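Local coordinates for sigma-54 interaction domain protein (Enterococcus faecalis, PDB 3GDW) that is of unknown function but carries a PTS fructose IIA-type domain, cut from a larger protein of sigma-54 activator type that may bind ATP and DNA, at residues V7-M11 / G33-M38; M20-A24 / T96-L102; N63-L67 / G87-K91. All coordinates share one frame; numbering follows the deposited sequence.

Contact 1 of 3, residues V7-M11 / G33-M38; sequences VFVLM and GTAMNM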
loop_
_atom_site.group_PDB
_atom_site.type_symbol
_atom_site.label_atom_id
_atom_site.label_comp_id
_atom_site.label_asym_id
_atom_site.label_seq_id
_atom_site.Cartn_x
_atom_site.Cartn_y
_atom_site.Cartn_z
ATOM N N VAL B 7 -13.653 10.414 -0.372
ATOM C CA VAL B 7 -12.395 9.658 -0.202
ATOM C C VAL B 7 -11.306 10.269 -1.074
ATOM O O VAL B 7 -11.490 10.430 -2.293
ATOM C CB VAL B 7 -12.564 8.177 -0.548
ATOM C CG1 VAL B 7 -11.258 7.382 -0.259
ATOM C CG2 VAL B 7 -13.696 7.591 0.250
ATOM N N PHE B 8 -10.188 10.633 -0.445
ATOM C CA PHE B 8 -9.039 11.158 -1.176
ATOM C C PHE B 8 -7.840 10.274 -0.909
ATOM O O PHE B 8 -7.541 9.949 0.263
ATOM C CB PHE B 8 -8.735 12.609 -0.752
ATOM C CG PHE B 8 -9.781 13.598 -1.205
ATOM C CD1 PHE B 8 -9.564 14.392 -2.333
ATOM C CD2 PHE B 8 -10.991 13.715 -0.513
ATOM C CE1 PHE B 8 -10.546 15.323 -2.760
ATOM C CE2 PHE B 8 -11.978 14.617 -0.925
ATOM C CZ PHE B 8 -11.752 15.428 -2.050
ATOM N N VAL B 9 -7.163 9.859 -1.980
ATOM C CA VAL B 9 -5.997 8.976 -1.828
ATOM C C VAL B 9 -4.742 9.775 -2.185
ATOM O O VAL B 9 -4.599 10.209 -3.329
ATOM C CB VAL B 9 -6.093 7.687 -2.752
ATOM C CG1 VAL B 9 -4.949 6.755 -2.468
ATOM C CG2 VAL B 9 -7.441 6.949 -2.581
ATOM N N LEU B 10 -3.844 9.972 -1.214
ATOM C CA LEU B 10 -2.630 10.778 -1.426
ATOM C C LEU B 10 -1.399 9.965 -1.093
ATOM O O LEU B 10 -1.268 9.480 0.038
ATOM C CB LEU B 10 -2.648 12.047 -0.554
ATOM C CG LEU B 10 -3.284 13.278 -1.220
ATOM C CD1 LEU B 10 -4.770 13.097 -1.347
ATOM C CD2 LEU B 10 -2.975 14.564 -0.434
HETATM N N MSE B 11 -0.498 9.801 -2.070
HETATM C CA MSE B 11 0.703 8.954 -1.874
HETATM C C MSE B 11 1.955 9.488 -2.559
HETATM O O MSE B 11 1.875 10.238 -3.533
HETATM C CB MSE B 11 0.431 7.495 -2.330
HETATM C CG MSE B 11 -0.626 6.814 -1.499
HETATM SE SE MSE B 11 -1.100 5.075 -2.135
HETATM C CE MSE B 11 -2.449 4.703 -0.784
ATOM N N GLY B 33 -14.237 8.904 -5.572
ATOM C CA GLY B 33 -12.891 8.912 -4.994
ATOM C C GLY B 33 -11.973 9.760 -5.860
ATOM O O GLY B 33 -12.184 9.897 -7.064
ATOM N N THR B 34 -10.945 10.317 -5.235
ATOM C CA THR B 34 -10.007 11.199 -5.892
ATOM C C THR B 34 -8.614 10.762 -5.496
ATOM O O THR B 34 -8.351 10.579 -4.301
ATOM C CB THR B 34 -10.238 12.655 -5.433
ATOM O OG1 THR B 34 -11.543 13.059 -5.848
ATOM C CG2 THR B 34 -9.204 13.594 -6.026
ATOM N N ALA B 35 -7.728 10.582 -6.485
ATOM C CA ALA B 35 -6.319 10.267 -6.173
ATOM C C ALA B 35 -5.383 11.415 -6.556
ATOM O O ALA B 35 -5.603 12.086 -7.577
ATOM C CB ALA B 35 -5.880 8.967 -6.847
HETATM N N MSE B 36 -4.335 11.632 -5.751
HETATM C CA MSE B 36 -3.354 12.664 -6.076
HETATM C C MSE B 36 -2.009 12.062 -5.778
HETATM O O MSE B 36 -1.818 11.522 -4.694
HETATM C CB MSE B 36 -3.533 13.880 -5.157
HETATM C CG MSE B 36 -4.992 14.291 -4.977
HETATM SE SE MSE B 36 -5.124 16.109 -4.299
HETATM C CE MSE B 36 -6.548 16.680 -5.510
ATOM N N ASN B 37 -1.078 12.188 -6.716
ATOM C CA ASN B 37 0.239 11.582 -6.567
ATOM C C ASN B 37 1.198 12.690 -6.230
ATOM O O ASN B 37 1.161 13.738 -6.861
ATOM C CB ASN B 37 0.674 10.901 -7.867
ATOM C CG ASN B 37 -0.309 9.817 -8.312
ATOM O OD1 ASN B 37 -0.489 8.798 -7.629
ATOM N ND2 ASN B 37 -0.990 10.066 -9.415
HETATM N N MSE B 38 2.057 12.476 -5.238
HETATM C CA MSE B 38 3.071 13.475 -4.920
HETATM C C MSE B 38 4.422 13.004 -5.434
HETATM O O MSE B 38 5.063 12.157 -4.792
HETATM C CB MSE B 38 3.163 13.729 -3.416
HETATM C CG MSE B 38 4.087 14.919 -3.084
HETATM SE SE MSE B 38 4.056 15.275 -1.166
HETATM C CE MSE B 38 5.188 13.778 -0.625
HETATM O O HOH W 1 -13.265 12.321 -3.827
#

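Contact 2 of 3, residues M20-A24 / T96-L102; sequences MLKTA and TSTMIVL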
loop_
_atom_site.group_PDB
_atom_site.type_symbol
_atom_site.label_atom_id
_atom_site.label_comp_id
_atom_site.label_asym_id
_atom_site.label_seq_id
_atom_site.Cartn_x
_atom_site.Cartn_y
_atom_site.Cartn_z
HETATM N N MSE B 20 -3.821 2.530 -7.598
HETATM C CA MSE B 20 -4.623 1.840 -6.585
HETATM C C MSE B 20 -6.088 2.211 -6.670
HETATM O O MSE B 20 -6.941 1.324 -6.543
HETATM C CB MSE B 20 -4.169 2.152 -5.162
HETATM C CG MSE B 20 -3.064 1.356 -4.672
HETATM SE SE MSE B 20 -2.785 1.813 -2.789
HETATM C CE MSE B 20 -1.123 0.845 -2.659
ATOM N N LEU B 21 -6.372 3.509 -6.861
ATOM C CA LEU B 21 -7.772 3.967 -6.985
ATOM C C LEU B 21 -8.445 3.408 -8.245
ATOM O O LEU B 21 -9.611 2.993 -8.192
ATOM C CB LEU B 21 -7.894 5.508 -6.953
ATOM C CG LEU B 21 -9.311 6.106 -7.028
ATOM C CD1 LEU B 21 -10.163 5.638 -5.861
ATOM C CD2 LEU B 21 -9.280 7.648 -7.079
ATOM N N LYS B 22 -7.720 3.408 -9.359
ATOM C CA LYS B 22 -8.258 2.868 -10.599
ATOM C C LYS B 22 -8.652 1.401 -10.392
ATOM O O LYS B 22 -9.744 0.993 -10.750
ATOM C CB LYS B 22 -7.242 3.020 -11.736
ATOM C CG LYS B 22 -7.702 2.421 -13.074
ATOM C CD LYS B 22 -6.755 2.909 -14.170
ATOM C CE LYS B 22 -7.078 2.360 -15.558
ATOM N NZ LYS B 22 -6.029 2.724 -16.570
ATOM N N THR B 23 -7.770 0.630 -9.760
ATOM C CA THR B 23 -8.074 -0.764 -9.400
ATOM C C THR B 23 -9.379 -0.925 -8.602
ATOM O O THR B 23 -10.253 -1.732 -8.976
ATOM C CB THR B 23 -6.898 -1.371 -8.605
ATOM O OG1 THR B 23 -5.787 -1.526 -9.488
ATOM C CG2 THR B 23 -7.267 -2.754 -8.019
ATOM N N ALA B 24 -9.533 -0.153 -7.526
ATOM C CA ALA B 24 -10.771 -0.210 -6.749
ATOM C C ALA B 24 -11.968 0.178 -7.605
ATOM O O ALA B 24 -13.017 -0.482 -7.552
ATOM C CB ALA B 24 -10.692 0.701 -5.484
ATOM N N THR B 96 -1.860 2.978 3.762
ATOM C CA THR B 96 -2.967 2.535 2.918
ATOM C C THR B 96 -2.454 1.599 1.821
ATOM O O THR B 96 -1.415 1.840 1.240
ATOM C CB THR B 96 -3.691 3.723 2.277
ATOM O OG1 THR B 96 -4.188 4.590 3.301
ATOM C CG2 THR B 96 -4.874 3.235 1.471
ATOM N N SER B 97 -3.169 0.492 1.601
ATOM C CA SER B 97 -2.869 -0.441 0.527
ATOM C C SER B 97 -4.139 -0.598 -0.337
ATOM O O SER B 97 -5.171 -0.049 -0.014
ATOM C CB SER B 97 -2.443 -1.793 1.120
ATOM O OG SER B 97 -1.856 -2.606 0.117
ATOM N N THR B 98 -4.040 -1.350 -1.432
ATOM C CA THR B 98 -5.147 -1.516 -2.405
ATOM C C THR B 98 -6.465 -1.903 -1.732
ATOM O O THR B 98 -7.500 -1.326 -2.026
ATOM C CB THR B 98 -4.762 -2.591 -3.452
ATOM O OG1 THR B 98 -3.406 -2.379 -3.848
ATOM C CG2 THR B 98 -5.645 -2.487 -4.691
HETATM N N MSE B 99 -6.405 -2.863 -0.808
HETATM C CA MSE B 99 -7.601 -3.382 -0.132
HETATM C C MSE B 99 -8.319 -2.336 0.660
HETATM O O MSE B 99 -9.547 -2.334 0.708
HETATM C CB MSE B 99 -7.251 -4.521 0.805
HETATM C CG MSE B 99 -6.886 -5.761 0.050
HETATM SE SE MSE B 99 -8.393 -6.307 -1.100
HETATM C CE MSE B 99 -9.978 -5.809 0.007
ATOM N N ILE B 100 -7.530 -1.467 1.288
ATOM C CA ILE B 100 -8.040 -0.368 2.101
ATOM C C ILE B 100 -8.730 0.662 1.199
ATOM O O ILE B 100 -9.825 1.100 1.533
ATOM C CB ILE B 100 -6.918 0.326 2.926
ATOM C CG1 ILE B 100 -6.239 -0.663 3.878
ATOM C CG2 ILE B 100 -7.498 1.459 3.743
ATOM C CD1 ILE B 100 -7.243 -1.480 4.701
ATOM N N VAL B 101 -8.113 1.032 0.071
ATOM C CA VAL B 101 -8.794 1.910 -0.906
ATOM C C VAL B 101 -10.122 1.240 -1.344
ATOM O O VAL B 101 -11.196 1.867 -1.334
ATOM C CB VAL B 101 -7.917 2.235 -2.150
ATOM C CG1 VAL B 101 -8.660 3.168 -3.115
ATOM C CG2 VAL B 101 -6.562 2.845 -1.735
ATOM N N LEU B 102 -10.035 -0.038 -1.707
ATOM C CA LEU B 102 -11.218 -0.772 -2.138
ATOM C C LEU B 102 -12.334 -0.727 -1.103
ATOM O O LEU B 102 -13.466 -0.398 -1.430
ATOM C CB LEU B 102 -10.858 -2.216 -2.473
ATOM C CG LEU B 102 -11.968 -3.162 -2.955
ATOM C CD1 LEU B 102 -12.636 -2.568 -4.166
ATOM C CD2 LEU B 102 -11.355 -4.482 -3.337
#

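Contact 3 of 3, residues N63-L67 / G87-K91; sequences NNGIL and GIRTK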
loop_
_atom_site.group_PDB
_atom_site.type_symbol
_atom_site.label_atom_id
_atom_site.label_comp_id
_atom_site.label_asym_id
_atom_site.label_seq_id
_atom_site.Cartn_x
_atom_site.Cartn_y
_atom_site.Cartn_z
ATOM N N ASN B 63 -20.564 17.151 2.928
ATOM C CA ASN B 63 -21.319 17.348 4.176
ATOM C C ASN B 63 -21.157 16.249 5.211
ATOM O O ASN B 63 -21.442 16.470 6.390
ATOM C CB ASN B 63 -22.828 17.480 3.919
ATOM C CG ASN B 63 -23.147 18.197 2.641
ATOM O OD1 ASN B 63 -23.015 17.636 1.552
ATOM N ND2 ASN B 63 -23.604 19.430 2.761
ATOM N N ASN B 64 -20.752 15.062 4.777
ATOM C CA ASN B 64 -20.608 13.939 5.705
ATOM C C ASN B 64 -19.164 13.541 5.975
ATOM O O ASN B 64 -18.877 12.440 6.457
ATOM C CB ASN B 64 -21.460 12.757 5.249
ATOM C CG ASN B 64 -22.918 13.077 5.308
ATOM O OD1 ASN B 64 -23.421 13.519 6.344
ATOM N ND2 ASN B 64 -23.603 12.915 4.192
ATOM N N GLY B 65 -18.267 14.467 5.682
ATOM C CA GLY B 65 -16.888 14.322 6.078
ATOM C C GLY B 65 -15.998 13.793 4.973
ATOM O O GLY B 65 -16.454 13.449 3.879
ATOM N N ILE B 66 -14.715 13.739 5.275
ATOM C CA ILE B 66 -13.678 13.384 4.303
ATOM C C ILE B 66 -12.818 12.286 4.906
ATOM O O ILE B 66 -12.467 12.357 6.087
ATOM C CB ILE B 66 -12.759 14.620 4.035
ATOM C CG1 ILE B 66 -13.531 15.729 3.305
ATOM C CG2 ILE B 66 -11.459 14.205 3.304
ATOM C CD1 ILE B 66 -12.779 17.094 3.258
ATOM N N LEU B 67 -12.470 11.276 4.107
ATOM C CA LEU B 67 -11.468 10.319 4.514
ATOM C C LEU B 67 -10.207 10.453 3.637
ATOM O O LEU B 67 -10.275 10.238 2.423
ATOM C CB LEU B 67 -12.055 8.898 4.407
ATOM C CG LEU B 67 -11.125 7.742 4.730
ATOM C CD1 LEU B 67 -10.786 7.729 6.244
ATOM C CD2 LEU B 67 -11.773 6.432 4.282
ATOM N N GLY B 87 -13.223 23.219 8.435
ATOM C CA GLY B 87 -14.254 22.772 9.379
ATOM C C GLY B 87 -14.990 21.505 8.947
ATOM O O GLY B 87 -15.939 21.085 9.614
ATOM N N ILE B 88 -14.565 20.904 7.840
ATOM C CA ILE B 88 -15.129 19.633 7.386
ATOM C C ILE B 88 -14.488 18.509 8.194
ATOM O O ILE B 88 -13.260 18.438 8.294
ATOM C CB ILE B 88 -14.882 19.401 5.871
ATOM C CG1 ILE B 88 -15.558 20.487 5.023
ATOM C CG2 ILE B 88 -15.325 18.000 5.448
ATOM C CD1 ILE B 88 -17.089 20.393 4.989
ATOM N N ARG B 89 -15.315 17.654 8.786
ATOM C CA ARG B 89 -14.831 16.492 9.552
ATOM C C ARG B 89 -13.967 15.605 8.661
ATOM O O ARG B 89 -14.382 15.226 7.567
ATOM C CB ARG B 89 -15.994 15.674 10.118
ATOM C CG ARG B 89 -17.017 16.479 10.900
ATOM C CD ARG B 89 -18.095 15.584 11.540
ATOM N NE ARG B 89 -18.664 14.594 10.613
ATOM C CZ ARG B 89 -18.545 13.271 10.750
ATOM N NH1 ARG B 89 -19.094 12.453 9.860
ATOM N NH2 ARG B 89 -17.880 12.758 11.779
ATOM N N THR B 90 -12.762 15.303 9.128
ATOM C CA THR B 90 -11.795 14.512 8.353
ATOM C C THR B 90 -11.196 13.432 9.255
ATOM O O THR B 90 -10.959 13.677 10.441
ATOM C CB THR B 90 -10.705 15.442 7.748
ATOM O OG1 THR B 90 -11.344 16.529 7.079
ATOM C CG2 THR B 90 -9.809 14.722 6.755
ATOM N N LYS B 91 -11.051 12.216 8.729
ATOM C CA LYS B 91 -10.248 11.175 9.365
ATOM C C LYS B 91 -9.146 10.887 8.347
ATOM O O LYS B 91 -9.397 10.950 7.151
ATOM C CB LYS B 91 -11.070 9.897 9.653
ATOM C CG LYS B 91 -12.151 10.037 10.785
ATOM C CD LYS B 91 -11.668 9.465 12.089
ATOM C CE LYS B 91 -12.536 9.900 13.271
ATOM N NZ LYS B 91 -11.988 9.295 14.521
HETATM O O HOH W 2 -20.265 15.905 8.730
#

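Contact 1 of 3, residues V7-M11 / G33-M38
Val-9 sits in the middle of a parallel ladder and uses both of its backbone polar groups across it: its N donates to Thr-34 O at 2.7 Å, and its O takes the N-H of Met-36 at 2.8 Å. The bonds continue on either side of it, from Thr-34 N to Val-7 O (3.0 Å) and from Met-38 N to Met-11 O (2.8 Å), the latter nearly linear at 172°. The bond from Met-11 N to Met-36 O is weak, at 3.4 Å. On one face, Phe-8 and Thr-34 run side by side. With chi1 at -69° the ring folds to the backbone-N side, and its CD1 comes within 3.6 Å of Thr-34 CB, which approaches the ring obliquely. Farther along, Leu-10 and the selenomethionine Met-36 point the same way, with Leu-10 CD1 3.8 Å from Met-36 CG. Helix 44-57 packs against this face through Leu-51 and Met-47. The other face, carrying Val-9, Ala-35 and Met-11, meets helix 16-28, and helix 98-109 adds Val-101 over Val-9. A water donates to Val-7 O and also bonds Thr-34 OG1, so that carbonyl receives two hydrogens, while the same water sits above one face of the Phe-8 ring, toward its rim. Strands 6-12 and 34-38 are the two strands of a beta-alpha-beta unit crossed over by helix 16-28. The chemistry implies a division of labour: Val-7, Val-9 and Met-11 turn backbone groups to strand 34-38, Phe-8 and Leu-10 bond to strand 66-70, and largely apolar side chains meet helices on both faces.

Contact 2 of 3, residues M20-A24 / T96-L102
Met-20 reaches Thr-98 and Ser-97 because its selenomethionine chain, turned to the backbone-N side by chi1 of -84°, is fully extended beyond CG. In Val-101, chi1 of -179° sets CG1 against helix 16-28 and CG2 toward the selenium. The result is a helix-helix contact on one face of the alpha/beta sandwich of a PTS IIA-type domain, where helices 16-28 and 98-109 lie side by side on the sheet. Their local axes approach to 8.7 Å and cross at -53°.

Across the first turn of helix 98-109, Met-20 SE rests 3.7 Å from Thr-98 N, and the terminal CE runs on past the Ser-97 backbone. Val-101 fills the middle of the interface: its CG2 is 4.1 Å from Met-20 SE, while its CG1 touches both Leu-21 CD1, at 4.0 Å, and the methyl of Ala-24. Leu-21 meets this valine at about a right angle. Ala-24 is where the two backbones come together, its small CB pressing to 3.7 Å from Leu-102 CA. No hydrogen bond joins the segments, so they are held by van der Waals packing, mostly of apolar groups.

The polar groups are engaged elsewhere, largely by the second subunit. Thr-98 OG1 bonds Asp-71 of that subunit, Ser-97 OG bonds its Thr-96 O, and Thr-23 OG1 has two carbonyl partners for its single proton, Ser-19 O of its own helix and His-12 O of the second subunit. The buried helix pair is therefore also a wall of the dimer interface. Beside those hydroxyls, the threonines meet through methyl groups: with the two side chains crossing nearly at right angles, Thr-23 CG2 lies 3.7 Å from Thr-98 CG2.

Contact 3 of 3, residues N63-L67 / G87-K91
Ile-66 and Ile-88 cross at about a right angle, and the branch methyl of Ile-88 is wedged against the long arm of Ile-66: CG2 of Ile-88 lies 3.5 Å from CD1 of Ile-66, tighter than a usual carbon contact. The pair sits where the parallel strands 66-70 and 90-93 of a beta-alpha-beta unit, joined through helix 78-86, begin to run together. Thr-90, by contrast, lies alongside Ile-66 and points the same way, matching CG2 to CG2 at 3.9 Å. Its hydroxyl turns back to Ile-88 O, striking that carbonyl from 47° above its plane.

The backbone supplies the pairing: Ile-66 N donates to Arg-89 O at 2.8 Å, and Lys-91 N donates to Ile-66 O at 3.0 Å. Just before the strand, Gly-65, with a positive phi of 98°, brings its bare CA to 3.1 Å from Arg-89 O. On the other side of the sheet Leu-67 slants across Lys-91, its CD1 3.6 Å from Lys-91 O. Helix 114-135 covers this side, where Tyr-118 makes a cation-pi contact with Lys-91.

Arg-89, bent at chi3 (-48°), spans toward the loop of the first segment while its NH2 forms a salt bridge with Glu-115. At the guanidinium edge and in its plane, a water accepts from Arg-89 NE at 2.8 Å and donates to Asn-63 O.

From the N terminus, the chain leaves strand 6-12 and crosses over through helix 16-28 to strand 34-38, which runs parallel to the first, so that contact 1 closes the first beta-alpha-beta loop. Contact 2 opens within that loop, at 20-24, and closes at 96-102; the two therefore cross, and they touch where Met-11 CE meets Met-20 SE at 3.5 Å. Contact 3 begins after contact 1, nests inside contact 2, and closes the second beta-alpha-beta loop, strand 66-70, helix 78-86, strand 90-93. Contacts 1 and 3 share one sheet through the neighbouring strands 6-12 and 66-70, whereas contact 2 ties helices on one face together. Contacts 2 and 3 do not touch, their centres about 20 Å apart.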